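PDB 6BZN: halogenase PltM from Pseudomonas fluorescens, which halogenates phenolic compounds, accepting chloride, bromide or iodide, and probably works as an FAD-dependent oxidative enzyme. Local coordinates for residues 205-211 with 323-329; 214-220 with 276-282; 346-352 with 399-404; 391-395 with 457-461. All coordinates share one frame; numbering follows the deposited sequence.

Contact 1 of 4, residues 205-211 with 323-329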
loop_
_atom_site.group_PDB
_atom_site.type_symbol
_atom_site.label_atom_id
_atom_site.label_comp_id
_atom_site.label_asym_id
_atom_site.label_seq_id
_atom_site.Cartn_x
_atom_site.Cartn_y
_atom_site.Cartn_z
ATOM N N LEU A 205 14.732 -14.166 8.758
ATOM C CA LEU A 205 14.972 -12.722 8.612
ATOM C C LEU A 205 13.899 -11.826 9.248
ATOM O O LEU A 205 14.154 -10.647 9.454
ATOM C CB LEU A 205 15.158 -12.349 7.137
ATOM C CG LEU A 205 16.188 -13.202 6.380
ATOM C CD1 LEU A 205 16.051 -13.039 4.876
ATOM C CD2 LEU A 205 17.578 -12.850 6.842
ATOM N N ARG A 206 12.730 -12.372 9.568
ATOM C CA ARG A 206 11.623 -11.559 10.073
ATOM C C ARG A 206 11.684 -11.313 11.577
ATOM O O ARG A 206 12.054 -12.201 12.356
ATOM C CB ARG A 206 10.293 -12.198 9.712
ATOM C CG ARG A 206 9.120 -11.285 9.977
ATOM C CD ARG A 206 7.841 -11.881 9.465
ATOM N NE ARG A 206 7.814 -11.911 8.006
ATOM C CZ ARG A 206 6.778 -12.327 7.299
ATOM N NH1 ARG A 206 5.685 -12.736 7.920
ATOM N NH2 ARG A 206 6.841 -12.328 5.966
ATOM N N THR A 207 11.292 -10.104 11.974
ATOM C CA THR A 207 11.229 -9.721 13.385
ATOM C C THR A 207 10.197 -8.611 13.571
ATOM O O THR A 207 9.846 -7.931 12.612
ATOM C CB THR A 207 12.608 -9.240 13.901
ATOM O OG1 THR A 207 12.538 -8.962 15.296
ATOM C CG2 THR A 207 13.063 -7.993 13.191
ATOM N N THR A 208 9.724 -8.460 14.807
ATOM C CA THR A 208 8.949 -7.306 15.227
ATOM C C THR A 208 9.772 -6.356 16.100
ATOM O O THR A 208 9.262 -5.309 16.506
ATOM C CB THR A 208 7.676 -7.730 15.977
ATOM O OG1 THR A 208 8.030 -8.478 17.143
ATOM C CG2 THR A 208 6.784 -8.584 15.075
ATOM N N GLU A 209 11.039 -6.697 16.366
ATOM C CA GLU A 209 11.900 -5.863 17.206
ATOM C C GLU A 209 12.050 -4.509 16.549
ATOM O O GLU A 209 12.242 -4.429 15.338
ATOM C CB GLU A 209 13.291 -6.501 17.377
ATOM C CG GLU A 209 14.196 -5.839 18.423
ATOM C CD GLU A 209 14.881 -4.535 17.985
ATOM O OE1 GLU A 209 15.164 -3.704 18.883
ATOM O OE2 GLU A 209 15.153 -4.315 16.775
ATOM N N GLY A 210 11.964 -3.452 17.344
ATOM C CA GLY A 210 12.207 -2.101 16.863
ATOM C C GLY A 210 11.046 -1.409 16.156
ATOM O O GLY A 210 11.195 -0.256 15.746
ATOM N N LEU A 211 9.898 -2.072 16.006
ATOM C CA LEU A 211 8.750 -1.456 15.324
ATOM C C LEU A 211 7.972 -0.572 16.279
ATOM O O LEU A 211 7.631 -0.998 17.392
ATOM C CB LEU A 211 7.808 -2.509 14.722
ATOM C CG LEU A 211 8.382 -3.229 13.511
ATOM C CD1 LEU A 211 7.465 -4.357 13.087
ATOM C CD2 LEU A 211 8.626 -2.269 12.346
ATOM N N ARG A 323 -1.699 -9.199 15.024
ATOM C CA ARG A 323 -0.601 -8.288 14.805
ATOM C C ARG A 323 -0.115 -8.278 13.366
ATOM O O ARG A 323 0.508 -9.232 12.880
ATOM C CB ARG A 323 0.587 -8.564 15.704
ATOM C CG ARG A 323 1.651 -7.526 15.389
ATOM C CD ARG A 323 2.573 -7.211 16.499
ATOM N NE ARG A 323 3.251 -5.933 16.262
ATOM C CZ ARG A 323 4.288 -5.509 16.966
ATOM N NH1 ARG A 323 4.773 -6.254 17.951
ATOM N NH2 ARG A 323 4.835 -4.334 16.700
ATOM N N ILE A 324 -0.325 -7.147 12.714
ATOM C CA ILE A 324 -0.077 -7.046 11.288
ATOM C C ILE A 324 1.304 -6.525 10.905
ATOM O O ILE A 324 1.659 -6.551 9.724
ATOM C CB ILE A 324 -1.198 -6.240 10.599
ATOM C CG1 ILE A 324 -1.151 -4.766 10.978
ATOM C CG2 ILE A 324 -2.553 -6.848 10.925
ATOM C CD1 ILE A 324 -2.284 -3.953 10.398
ATOM N N ASN A 325 2.105 -6.115 11.885
ATOM C CA ASN A 325 3.349 -5.397 11.638
ATOM C C ASN A 325 4.557 -6.316 11.739
ATOM O O ASN A 325 4.667 -7.067 12.690
ATOM C CB ASN A 325 3.548 -4.259 12.644
ATOM C CG ASN A 325 2.254 -3.809 13.283
ATOM O OD1 ASN A 325 1.853 -4.342 14.327
ATOM N ND2 ASN A 325 1.564 -2.862 12.650
ATOM N N TYR A 326 5.473 -6.191 10.790
ATOM C CA TYR A 326 6.740 -6.930 10.833
ATOM C C TYR A 326 7.719 -6.269 9.899
ATOM O O TYR A 326 7.317 -5.509 9.013
ATOM C CB TYR A 326 6.532 -8.400 10.477
ATOM C CG TYR A 326 5.840 -8.646 9.158
ATOM C CD1 TYR A 326 6.566 -8.746 7.976
ATOM C CD2 TYR A 326 4.470 -8.780 9.092
ATOM C CE1 TYR A 326 5.932 -8.964 6.754
ATOM C CE2 TYR A 326 3.824 -8.986 7.876
ATOM C CZ TYR A 326 4.559 -9.087 6.714
ATOM O OH TYR A 326 3.908 -9.292 5.521
ATOM N N ARG A 327 8.998 -6.527 10.129
ATOM C CA ARG A 327 10.063 -6.079 9.252
ATOM C C ARG A 327 11.069 -7.215 9.117
ATOM O O ARG A 327 10.906 -8.268 9.739
ATOM C CB ARG A 327 10.726 -4.815 9.801
ATOM C CG ARG A 327 11.451 -4.988 11.117
ATOM C CD ARG A 327 12.196 -3.725 11.542
ATOM N NE ARG A 327 13.022 -4.074 12.701
ATOM C CZ ARG A 327 14.301 -4.451 12.673
ATOM N NH1 ARG A 327 15.010 -4.510 11.542
ATOM N NH2 ARG A 327 14.890 -4.764 13.814
ATOM N N SER A 328 12.076 -7.005 8.277
ATOM C CA SER A 328 13.149 -7.985 8.088
ATOM C C SER A 328 14.509 -7.329 8.162
ATOM O O SER A 328 14.678 -6.166 7.796
ATOM C CB SER A 328 13.007 -8.701 6.752
ATOM O OG SER A 328 11.794 -9.428 6.665
ATOM N N VAL A 329 15.484 -8.093 8.635
ATOM C CA VAL A 329 16.844 -7.585 8.792
ATOM C C VAL A 329 17.614 -7.556 7.456
ATOM O O VAL A 329 18.549 -6.768 7.291
ATOM C CB VAL A 329 17.629 -8.361 9.884
ATOM C CG1 VAL A 329 16.905 -8.287 11.218
ATOM C CG2 VAL A 329 17.854 -9.819 9.509
HETATM O O HOH W 1 10.486 -11.489 6.267
HETATM O O HOH W 2 7.350 -4.165 18.131
#
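A short two-stranded antiparallel sheet, with Thr207 and Arg327 as its hydrogen-bonded pair, joins residues 205-211 to 323-329 beside a place where FAD has been seen bound to this protein. Thr207 N gives to Arg327 O at 2.9 Å, and Arg327 N returns a nearly straight bond to Thr207 O at 3.0 Å. Next to it Arg206 and Ser328 make the non-hydrogen-bonded pair, their side chains on the face that Thr207 and Arg327 avoid. A bend in the Arg206 chain (chi3 -69°) helps to lay its guanidinium over one face of Tyr326, a cation-pi stack with planes 18° apart and CZ 3.9 Å from the centroid of the Tyr326 ring. Both groups are also held at their polar ends: Arg206 NH2 reaches Ala342 O, and Tyr326 OH reaches the backbone of Gln341, a fellow FAD-site residue.

On the other face the extended Arg327 chain runs alongside Thr207, whose CG2 lies over the guanidinium. Arg327 NE and NH2 grip Glu209 O side-on, at 2.8 and 3.1 Å; NE comes nearly in line with the carbonyl, NH2 from well above its plane. NH2 also forms a salt bridge with Glu209 OE2, though the hydrogen bond in it is weak. A methionine in place of Arg327 would probably leave Glu209 O without these two donors and the Glu209 carboxylate without a charged mate, freeing the type II turn 208-211 to shift. Where that turn begins and ends, a water accepts from Arg323 NH2 at 2.9 Å and donates to both Thr208 O and Leu211 O.

Contact 2 of 4, residues 214-220 with 276-282; sequences DTCSFFT and IGFQFNN
Backbone hydrogen bonds between Phe218 and Phe278 are short: Phe218 N gives to Phe278 O at 2.8 Å, and Phe278 N gives to Phe218 O at 2.7 Å. Thr220 and Ile276 repeat the exchange, and beyond the other end Asn282 N closes on Asp214 O. Between the Phe218-Phe278 and Thr220-Ile276 pairs Phe219 faces Gly277, their CA atoms only 4.0 Å apart.

Aromatic contacts gather on the face shared by Cys216, Phe218, Phe278 and Phe280. The Phe218 and Phe278 rings are nearly parallel (8°) but slid apart, so the rings barely overlap and Phe218 CB sits over the Phe278 face, 3.7 Å from the centroid of the Phe278 ring. Cys216 SG meets Phe280 at its ring edge. The two strands are neighbours in the large mixed sheet of this flavoprotein; strand 313-321 continues it past 215-223, with Tyr320 stacking on Phe218, and helix 291-301 packs on the same aromatic face.

Polar side chains meet at the Asp214 end. Asn282 ND2 gives a straight bond of 3.0 Å to Asp214 OD1, arriving above the carboxylate plane, and also bonds to Pro322 O. A water accepts from Asp214 N and donates to Asn281 OD1.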
loop_
_atom_site.group_PDB
_atom_site.type_symbol
_atom_site.label_atom_id
_atom_site.label_comp_id
_atom_site.label_asym_id
_atom_site.label_seq_id
_atom_site.Cartn_x
_atom_site.Cartn_y
_atom_site.Cartn_z
ATOM N N ASP A 214 2.186 -1.198 16.458
ATOM C CA ASP A 214 1.691 -2.469 16.986
ATOM C C ASP A 214 0.174 -2.431 16.858
ATOM O O ASP A 214 -0.519 -1.879 17.721
ATOM C CB ASP A 214 2.153 -2.612 18.439
ATOM C CG ASP A 214 1.778 -3.949 19.079
ATOM O OD1 ASP A 214 1.094 -4.804 18.475
ATOM O OD2 ASP A 214 2.200 -4.132 20.245
ATOM N N THR A 215 -0.336 -2.992 15.759
ATOM C CA THR A 215 -1.731 -2.898 15.423
ATOM C C THR A 215 -2.299 -4.215 14.965
ATOM O O THR A 215 -1.565 -5.088 14.495
ATOM C CB THR A 215 -2.014 -1.860 14.302
ATOM O OG1 THR A 215 -1.275 -2.179 13.123
ATOM C CG2 THR A 215 -1.678 -0.439 14.758
ATOM N N CYS A 216 -3.618 -4.325 15.114
ATOM C CA CYS A 216 -4.400 -5.465 14.656
ATOM C C CYS A 216 -5.387 -4.961 13.608
ATOM O O CYS A 216 -5.571 -3.743 13.448
ATOM C CB CYS A 216 -5.145 -6.137 15.818
ATOM S SG CYS A 216 -6.344 -5.089 16.665
ATOM N N SER A 217 -5.992 -5.893 12.876
ATOM C CA SER A 217 -6.935 -5.561 11.827
ATOM C C SER A 217 -8.047 -6.597 11.733
ATOM O O SER A 217 -7.785 -7.808 11.799
ATOM C CB SER A 217 -6.196 -5.455 10.484
ATOM O OG SER A 217 -7.070 -5.012 9.462
ATOM N N PHE A 218 -9.278 -6.101 11.585
ATOM C CA PHE A 218 -10.462 -6.892 11.268
ATOM C C PHE A 218 -10.986 -6.390 9.924
ATOM O O PHE A 218 -11.217 -5.181 9.779
ATOM C CB PHE A 218 -11.580 -6.655 12.268
ATOM C CG PHE A 218 -11.281 -7.060 13.693
ATOM C CD1 PHE A 218 -10.582 -6.212 14.537
ATOM C CD2 PHE A 218 -11.818 -8.230 14.217
ATOM C CE1 PHE A 218 -10.360 -6.544 15.863
ATOM C CE2 PHE A 218 -11.597 -8.583 15.538
ATOM C CZ PHE A 218 -10.870 -7.735 16.369
ATOM N N PHE A 219 -11.204 -7.273 8.956
ATOM C CA PHE A 219 -11.668 -6.835 7.645
ATOM C C PHE A 219 -12.611 -7.803 6.950
ATOM O O PHE A 219 -12.581 -9.025 7.175
ATOM C CB PHE A 219 -10.496 -6.485 6.721
ATOM C CG PHE A 219 -9.414 -7.527 6.675
ATOM C CD1 PHE A 219 -8.427 -7.563 7.654
ATOM C CD2 PHE A 219 -9.390 -8.475 5.674
ATOM C CE1 PHE A 219 -7.426 -8.528 7.627
ATOM C CE2 PHE A 219 -8.387 -9.434 5.633
ATOM C CZ PHE A 219 -7.402 -9.457 6.607
ATOM N N THR A 220 -13.461 -7.227 6.109
ATOM C CA THR A 220 -14.455 -7.990 5.375
ATOM C C THR A 220 -14.994 -7.142 4.217
ATOM O O THR A 220 -14.597 -5.977 4.040
ATOM C CB THR A 220 -15.610 -8.457 6.308
ATOM O OG1 THR A 220 -16.394 -9.446 5.638
ATOM C CG2 THR A 220 -16.524 -7.302 6.717
ATOM N N ILE A 276 -14.613 -3.046 4.249
ATOM C CA ILE A 276 -14.639 -2.486 5.592
ATOM C C ILE A 276 -13.511 -3.142 6.390
ATOM O O ILE A 276 -13.418 -4.373 6.446
ATOM C CB ILE A 276 -15.991 -2.758 6.308
ATOM C CG1 ILE A 276 -17.185 -2.208 5.497
ATOM C CG2 ILE A 276 -15.972 -2.193 7.724
ATOM C CD1 ILE A 276 -17.249 -0.701 5.290
ATOM N N GLY A 277 -12.654 -2.326 7.000
ATOM C CA GLY A 277 -11.593 -2.833 7.870
ATOM C C GLY A 277 -11.457 -1.938 9.065
ATOM O O GLY A 277 -11.481 -0.720 8.910
ATOM N N PHE A 278 -11.353 -2.501 10.260
ATOM C CA PHE A 278 -11.059 -1.673 11.440
ATOM C C PHE A 278 -9.832 -2.170 12.173
ATOM O O PHE A 278 -9.596 -3.388 12.279
ATOM C CB PHE A 278 -12.275 -1.446 12.364
ATOM C CG PHE A 278 -12.856 -2.678 12.995
ATOM C CD1 PHE A 278 -13.769 -3.478 12.299
ATOM C CD2 PHE A 278 -12.583 -2.983 14.317
ATOM C CE1 PHE A 278 -14.333 -4.595 12.897
ATOM C CE2 PHE A 278 -13.153 -4.098 14.922
ATOM C CZ PHE A 278 -14.033 -4.899 14.214
ATOM N N GLN A 279 -9.024 -1.201 12.614
ATOM C CA GLN A 279 -7.703 -1.450 13.157
ATOM C C GLN A 279 -7.593 -0.825 14.519
ATOM O O GLN A 279 -8.074 0.295 14.717
ATOM C CB GLN A 279 -6.614 -0.810 12.283
ATOM C CG GLN A 279 -6.366 -1.476 10.931
ATOM C CD GLN A 279 -7.576 -1.507 10.015
ATOM O OE1 GLN A 279 -8.051 -2.573 9.631
ATOM N NE2 GLN A 279 -8.091 -0.329 9.662
ATOM N N PHE A 280 -6.947 -1.528 15.447
ATOM C CA PHE A 280 -6.630 -0.967 16.760
ATOM C C PHE A 280 -5.127 -0.885 17.005
ATOM O O PHE A 280 -4.378 -1.784 16.669
ATOM C CB PHE A 280 -7.272 -1.792 17.884
ATOM C CG PHE A 280 -8.766 -1.787 17.858
ATOM C CD1 PHE A 280 -9.469 -0.600 18.084
ATOM C CD2 PHE A 280 -9.480 -2.955 17.636
ATOM C CE1 PHE A 280 -10.861 -0.584 18.070
ATOM C CE2 PHE A 280 -10.860 -2.950 17.621
ATOM C CZ PHE A 280 -11.556 -1.761 17.832
ATOM N N ASN A 281 -4.723 0.223 17.613
ATOM C CA ASN A 281 -3.448 0.354 18.269
ATOM C C ASN A 281 -3.481 -0.536 19.515
ATOM O O ASN A 281 -4.168 -0.226 20.489
ATOM C CB ASN A 281 -3.227 1.820 18.649
ATOM C CG ASN A 281 -1.905 2.059 19.334
ATOM O OD1 ASN A 281 -1.183 1.127 19.662
ATOM N ND2 ASN A 281 -1.574 3.324 19.542
ATOM N N ASN A 282 -2.727 -1.635 19.482
ATOM C CA ASN A 282 -2.750 -2.637 20.565
ATOM C C ASN A 282 -2.212 -2.079 21.889
ATOM O O ASN A 282 -2.528 -2.605 22.958
ATOM C CB ASN A 282 -1.955 -3.886 20.178
ATOM C CG ASN A 282 -2.636 -4.734 19.106
ATOM O OD1 ASN A 282 -3.841 -4.972 19.151
ATOM N ND2 ASN A 282 -1.847 -5.246 18.172
HETATM O O HOH W 3 1.157 0.878 18.097
#

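Contact 3 of 4, residues 346-352 with 399-404; sequences IDPLFSR and LVSCSY
Asp347 OD2 takes the hydroxyl of Tyr404 at 2.7 Å, on its syn side and somewhat out of the carboxylate plane, and is also bonded to Thr215 OG1. The other oxygen is equally busy: Asp347 OD1 accepts from Leu349 N at 2.9 Å through its anti lone pair, an Asx turn, and from the indole NE1 of Trp257. The carboxylate is turned steeply against the tyrosine ring, 78° between planes, and meets that ring at its edge. With CG anti to the backbone N (chi1 -161°), the acid points at the helix that carries Tyr404. An alanine at Asp347 would probably strand the buried Tyr404 hydroxyl and Leu349 N without their acceptor and let the loop slacken.

Apolar groups fill in around this knot. Val400 lies against the loop with CB 3.7 Å from Ile346 CG2 and its own CG1 3.5 Å from Asp347 CB. Leu349 CD2 presses on Ser403 CB at 3.5 Å. Ser403 OG sits at the edge of the Phe350 ring, 3.3 Å from Phe350 CE2; its proton goes to Leu399 O, one turn back in the helix, and Trp416 NE1 also bonds to Ser403 OG. Leu399 CD2 touches Phe350 CD2 obliquely, at 3.7 Å, while Trp420 stacks on the same phenylalanine.

A type II turn from Pro348 to Ser351 overlaps the Asx turn and leads into helix 352-374. Ser351 contacts FAD in another structure of this protein, so helix 383-406 here backs a loop of the flavin site.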
loop_
_atom_site.group_PDB
_atom_site.type_symbol
_atom_site.label_atom_id
_atom_site.label_comp_id
_atom_site.label_asym_id
_atom_site.label_seq_id
_atom_site.Cartn_x
_atom_site.Cartn_y
_atom_site.Cartn_z
ATOM N N ILE A 346 3.410 -2.649 7.609
ATOM C CA ILE A 346 3.132 -1.790 8.758
ATOM C C ILE A 346 1.641 -1.691 9.035
ATOM O O ILE A 346 1.184 -2.095 10.101
ATOM C CB ILE A 346 3.772 -0.398 8.570
ATOM C CG1 ILE A 346 5.306 -0.517 8.422
ATOM C CG2 ILE A 346 3.414 0.519 9.726
ATOM C CD1 ILE A 346 6.050 -1.168 9.583
ATOM N N ASP A 347 0.874 -1.157 8.094
ATOM C CA ASP A 347 -0.547 -0.921 8.343
ATOM C C ASP A 347 -1.242 -0.590 7.030
ATOM O O ASP A 347 -0.602 -0.111 6.110
ATOM C CB ASP A 347 -0.698 0.248 9.340
ATOM C CG ASP A 347 -2.061 0.296 10.037
ATOM O OD1 ASP A 347 -2.984 0.899 9.446
ATOM O OD2 ASP A 347 -2.201 -0.217 11.192
ATOM N N PRO A 348 -2.553 -0.852 6.935
ATOM C CA PRO A 348 -3.278 -0.366 5.760
ATOM C C PRO A 348 -3.313 1.160 5.617
ATOM O O PRO A 348 -3.561 1.663 4.507
ATOM C CB PRO A 348 -4.693 -0.904 5.961
ATOM C CG PRO A 348 -4.771 -1.297 7.410
ATOM C CD PRO A 348 -3.389 -1.744 7.760
ATOM N N LEU A 349 -3.068 1.883 6.709
ATOM C CA LEU A 349 -3.195 3.338 6.729
ATOM C C LEU A 349 -2.260 4.006 5.738
ATOM O O LEU A 349 -1.045 3.858 5.819
ATOM C CB LEU A 349 -2.919 3.896 8.125
ATOM C CG LEU A 349 -3.132 5.407 8.259
ATOM C CD1 LEU A 349 -4.606 5.746 8.145
ATOM C CD2 LEU A 349 -2.551 5.945 9.555
ATOM N N PHE A 350 -2.850 4.755 4.816
ATOM C CA PHE A 350 -2.154 5.430 3.703
ATOM C C PHE A 350 -1.756 4.522 2.556
ATOM O O PHE A 350 -1.157 5.000 1.590
ATOM C CB PHE A 350 -0.938 6.262 4.149
ATOM C CG PHE A 350 -1.275 7.384 5.075
ATOM C CD1 PHE A 350 -2.135 8.389 4.663
ATOM C CD2 PHE A 350 -0.724 7.457 6.332
ATOM C CE1 PHE A 350 -2.460 9.446 5.489
ATOM C CE2 PHE A 350 -1.040 8.512 7.171
ATOM C CZ PHE A 350 -1.907 9.508 6.750
ATOM N N SER A 351 -2.072 3.226 2.645
ATOM C CA SER A 351 -1.915 2.304 1.542
ATOM C C SER A 351 -0.494 2.330 0.933
ATOM O O SER A 351 -0.305 2.330 -0.277
ATOM C CB SER A 351 -3.036 2.556 0.513
ATOM O OG SER A 351 -3.261 1.389 -0.239
ATOM N N ARG A 352 0.513 2.331 1.805
ATOM C CA ARG A 352 1.904 2.365 1.367
ATOM C C ARG A 352 2.410 1.007 0.842
ATOM O O ARG A 352 3.354 0.973 0.057
ATOM C CB ARG A 352 2.829 2.860 2.494
ATOM C CG ARG A 352 2.470 4.232 3.061
ATOM C CD ARG A 352 2.335 5.329 2.006
ATOM N NE ARG A 352 3.585 5.542 1.278
ATOM C CZ ARG A 352 3.801 6.499 0.377
ATOM N NH1 ARG A 352 2.840 7.378 0.055
ATOM N NH2 ARG A 352 4.996 6.574 -0.209
ATOM N N LEU A 399 5.751 6.976 9.689
ATOM C CA LEU A 399 4.537 7.631 9.206
ATOM C C LEU A 399 3.293 7.159 9.953
ATOM O O LEU A 399 2.499 7.980 10.432
ATOM C CB LEU A 399 4.361 7.411 7.706
ATOM C CG LEU A 399 3.029 7.840 7.083
ATOM C CD1 LEU A 399 2.869 9.357 7.138
ATOM C CD2 LEU A 399 2.902 7.327 5.664
ATOM N N VAL A 400 3.150 5.846 10.080
ATOM C CA VAL A 400 1.934 5.264 10.600
ATOM C C VAL A 400 1.880 5.406 12.119
ATOM O O VAL A 400 0.853 5.805 12.648
ATOM C CB VAL A 400 1.754 3.791 10.156
ATOM C CG1 VAL A 400 0.647 3.111 10.947
ATOM C CG2 VAL A 400 1.445 3.734 8.669
ATOM N N SER A 401 2.966 5.093 12.816
ATOM C CA SER A 401 2.981 5.228 14.272
ATOM C C SER A 401 2.672 6.669 14.689
ATOM O O SER A 401 1.852 6.905 15.577
ATOM C CB SER A 401 4.305 4.754 14.880
ATOM O OG SER A 401 5.412 5.512 14.414
ATOM N N CYS A 402 3.300 7.638 14.032
ATOM C CA CYS A 402 3.019 9.053 14.342
ATOM C C CYS A 402 1.567 9.437 14.001
ATOM O O CYS A 402 0.962 10.238 14.712
ATOM C CB CYS A 402 4.025 9.968 13.648
ATOM S SG CYS A 402 5.709 9.753 14.292
ATOM N N SER A 403 1.003 8.853 12.942
ATOM C CA SER A 403 -0.387 9.087 12.591
ATOM C C SER A 403 -1.352 8.574 13.659
ATOM O O SER A 403 -2.296 9.264 14.021
ATOM C CB SER A 403 -0.726 8.440 11.249
ATOM O OG SER A 403 0.014 9.032 10.204
ATOM N N TYR A 404 -1.119 7.359 14.148
ATOM C CA TYR A 404 -1.971 6.804 15.200
ATOM C C TYR A 404 -1.964 7.700 16.467
ATOM O O TYR A 404 -2.965 7.794 17.153
ATOM C CB TYR A 404 -1.561 5.377 15.557
ATOM C CG TYR A 404 -2.233 4.269 14.757
ATOM C CD1 TYR A 404 -1.756 3.884 13.512
ATOM C CD2 TYR A 404 -3.334 3.577 15.269
ATOM C CE1 TYR A 404 -2.351 2.842 12.805
ATOM C CE2 TYR A 404 -3.927 2.541 14.562
ATOM C CZ TYR A 404 -3.429 2.169 13.328
ATOM O OH TYR A 404 -4.018 1.116 12.629
#

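Contact 4 of 4, residues 391-395 with 457-461; sequences NAVAT and PGCLS
Gly458 lies hard against Ala392 of helix 383-406, the two CA atoms just 3.7 Å apart. A side chain at Gly458 would point into the helix and run into Ala392 N and Asn391 CB; the positive phi of Gly458 (89°) also suits glycine. This bare spot lets the carbonyl of Gly458 settle into the helix surface. Its oxygen takes a CA-H...O contact from Ala392 CA at 3.4 Å, close to straight at 165°, and lies equally near to Thr395 CB. Next to it, Asn391 and Pro457 run side by side: Asn391 CB comes within 3.2 Å of Pro457 O, and Asn391 ND2 gives that same oxygen a weak hydrogen bond of 3.3 Å.

Away from the glycine the fit slackens. Thr395 OG1 is 3.6 Å from Cys459 SG, and Thr395 CG2 comes no nearer than 4.3 Å to Leu460 CG. A water bridges the two backbones, donating to Ala392 O at 3.0 Å and, weakly, to Gly458 O. A glycerol, probably from the crystallisation liquor, bonds to Cys459 O on the loop. The loop itself links helix 444-452 to helix 465-483, and Phe471 and Glu468 of the latter touch Thr395 and Cys459, so the loop lies between helix 383-406 and helix 465-483.

Helical backbone spends its own N-H groups internally, as Thr395 N does on Asn391 O, and has few to offer the loop. The join therefore rests on close approach at a glycine, one CA-H...O contact and one weak amide bond, which makes it more a matter of shape than of charge.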
loop_
_atom_site.group_PDB
_atom_site.type_symbol
_atom_site.label_atom_id
_atom_site.label_comp_id
_atom_site.label_asym_id
_atom_site.label_seq_id
_atom_site.Cartn_x
_atom_site.Cartn_y
_atom_site.Cartn_z
ATOM N N ASN A 391 14.327 0.669 3.923
ATOM C CA ASN A 391 14.067 2.095 4.183
ATOM C C ASN A 391 12.587 2.421 4.066
ATOM O O ASN A 391 12.064 3.209 4.856
ATOM C CB ASN A 391 14.852 3.011 3.229
ATOM C CG ASN A 391 16.337 3.053 3.513
ATOM O OD1 ASN A 391 16.825 2.435 4.439
ATOM N ND2 ASN A 391 17.071 3.802 2.688
ATOM N N ALA A 392 11.918 1.844 3.070
ATOM C CA ALA A 392 10.469 2.047 2.876
ATOM C C ALA A 392 9.618 1.574 4.068
ATOM O O ALA A 392 8.717 2.293 4.529
ATOM C CB ALA A 392 10.017 1.369 1.605
ATOM N N VAL A 393 9.946 0.400 4.592
ATOM C CA VAL A 393 9.256 -0.153 5.751
ATOM C C VAL A 393 9.520 0.714 6.996
ATOM O O VAL A 393 8.597 1.006 7.770
ATOM C CB VAL A 393 9.650 -1.636 5.975
ATOM C CG1 VAL A 393 9.085 -2.168 7.284
ATOM C CG2 VAL A 393 9.143 -2.488 4.805
ATOM N N ALA A 394 10.768 1.146 7.166
ATOM C CA ALA A 394 11.122 2.036 8.278
ATOM C C ALA A 394 10.357 3.370 8.189
ATOM O O ALA A 394 9.768 3.814 9.167
ATOM C CB ALA A 394 12.614 2.290 8.308
ATOM N N THR A 395 10.336 3.972 7.006
ATOM C CA THR A 395 9.585 5.216 6.801
ATOM C C THR A 395 8.103 5.003 7.050
ATOM O O THR A 395 7.463 5.808 7.707
ATOM C CB THR A 395 9.807 5.777 5.390
ATOM O OG1 THR A 395 11.178 6.152 5.263
ATOM C CG2 THR A 395 8.930 7.023 5.128
ATOM N N PRO A 457 15.807 6.906 -1.023
ATOM C CA PRO A 457 14.970 5.782 -1.436
ATOM C C PRO A 457 14.148 5.262 -0.252
ATOM O O PRO A 457 14.649 5.167 0.878
ATOM C CB PRO A 457 15.978 4.750 -1.949
ATOM C CG PRO A 457 17.269 5.096 -1.275
ATOM C CD PRO A 457 17.247 6.578 -1.043
ATOM N N GLY A 458 12.870 5.005 -0.503
ATOM C CA GLY A 458 11.960 4.529 0.543
ATOM C C GLY A 458 11.257 5.636 1.314
ATOM O O GLY A 458 10.354 5.365 2.078
ATOM N N CYS A 459 11.673 6.881 1.127
ATOM C CA CYS A 459 11.071 8.007 1.828
ATOM C C CYS A 459 10.009 8.650 0.945
ATOM O O CYS A 459 10.065 8.529 -0.284
ATOM C CB CYS A 459 12.156 9.001 2.243
ATOM S SG CYS A 459 13.422 8.221 3.291
ATOM N N LEU A 460 9.065 9.351 1.566
ATOM C CA LEU A 460 7.877 9.828 0.860
ATOM C C LEU A 460 8.177 10.740 -0.334
ATOM O O LEU A 460 7.512 10.639 -1.369
ATOM C CB LEU A 460 6.921 10.540 1.815
ATOM C CG LEU A 460 6.327 9.726 2.973
ATOM C CD1 LEU A 460 5.393 10.624 3.762
ATOM C CD2 LEU A 460 5.579 8.502 2.483
ATOM N N SER A 461 9.169 11.613 -0.190
ATOM C CA SER A 461 9.549 12.547 -1.270
ATOM C C SER A 461 10.465 11.940 -2.315
ATOM O O SER A 461 10.643 12.535 -3.375
ATOM C CB SER A 461 10.260 13.778 -0.704
ATOM O OG SER A 461 11.625 13.474 -0.413
HETATM O O HOH W 4 7.165 4.274 2.932
#

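In the fold
From the N terminus, residues 205-211 open contact 1 and residues 214-220 open contact 2 soon after. Residues 276-282, on strand 273-281, close contact 2, and 323-329 closes contact 1, so contact 2 is nested inside the larger loop. The two touch where Asn325 OD1 meets Thr215 N. Asn325 ND2 then turns to Ile346 O, passing on to contact 3, which opens after contact 1 has closed. Contacts 3 and 4 cross: 346-352, 391-395, 399-404 and 457-461 alternate, and both use helix 383-406. That helix thus ties the flavin-site loop to the C-terminal helices, while its Val393 packs on Arg327 of contact 1. Contact 4 stays clear of contact 2, about 11 Å between nearest atoms.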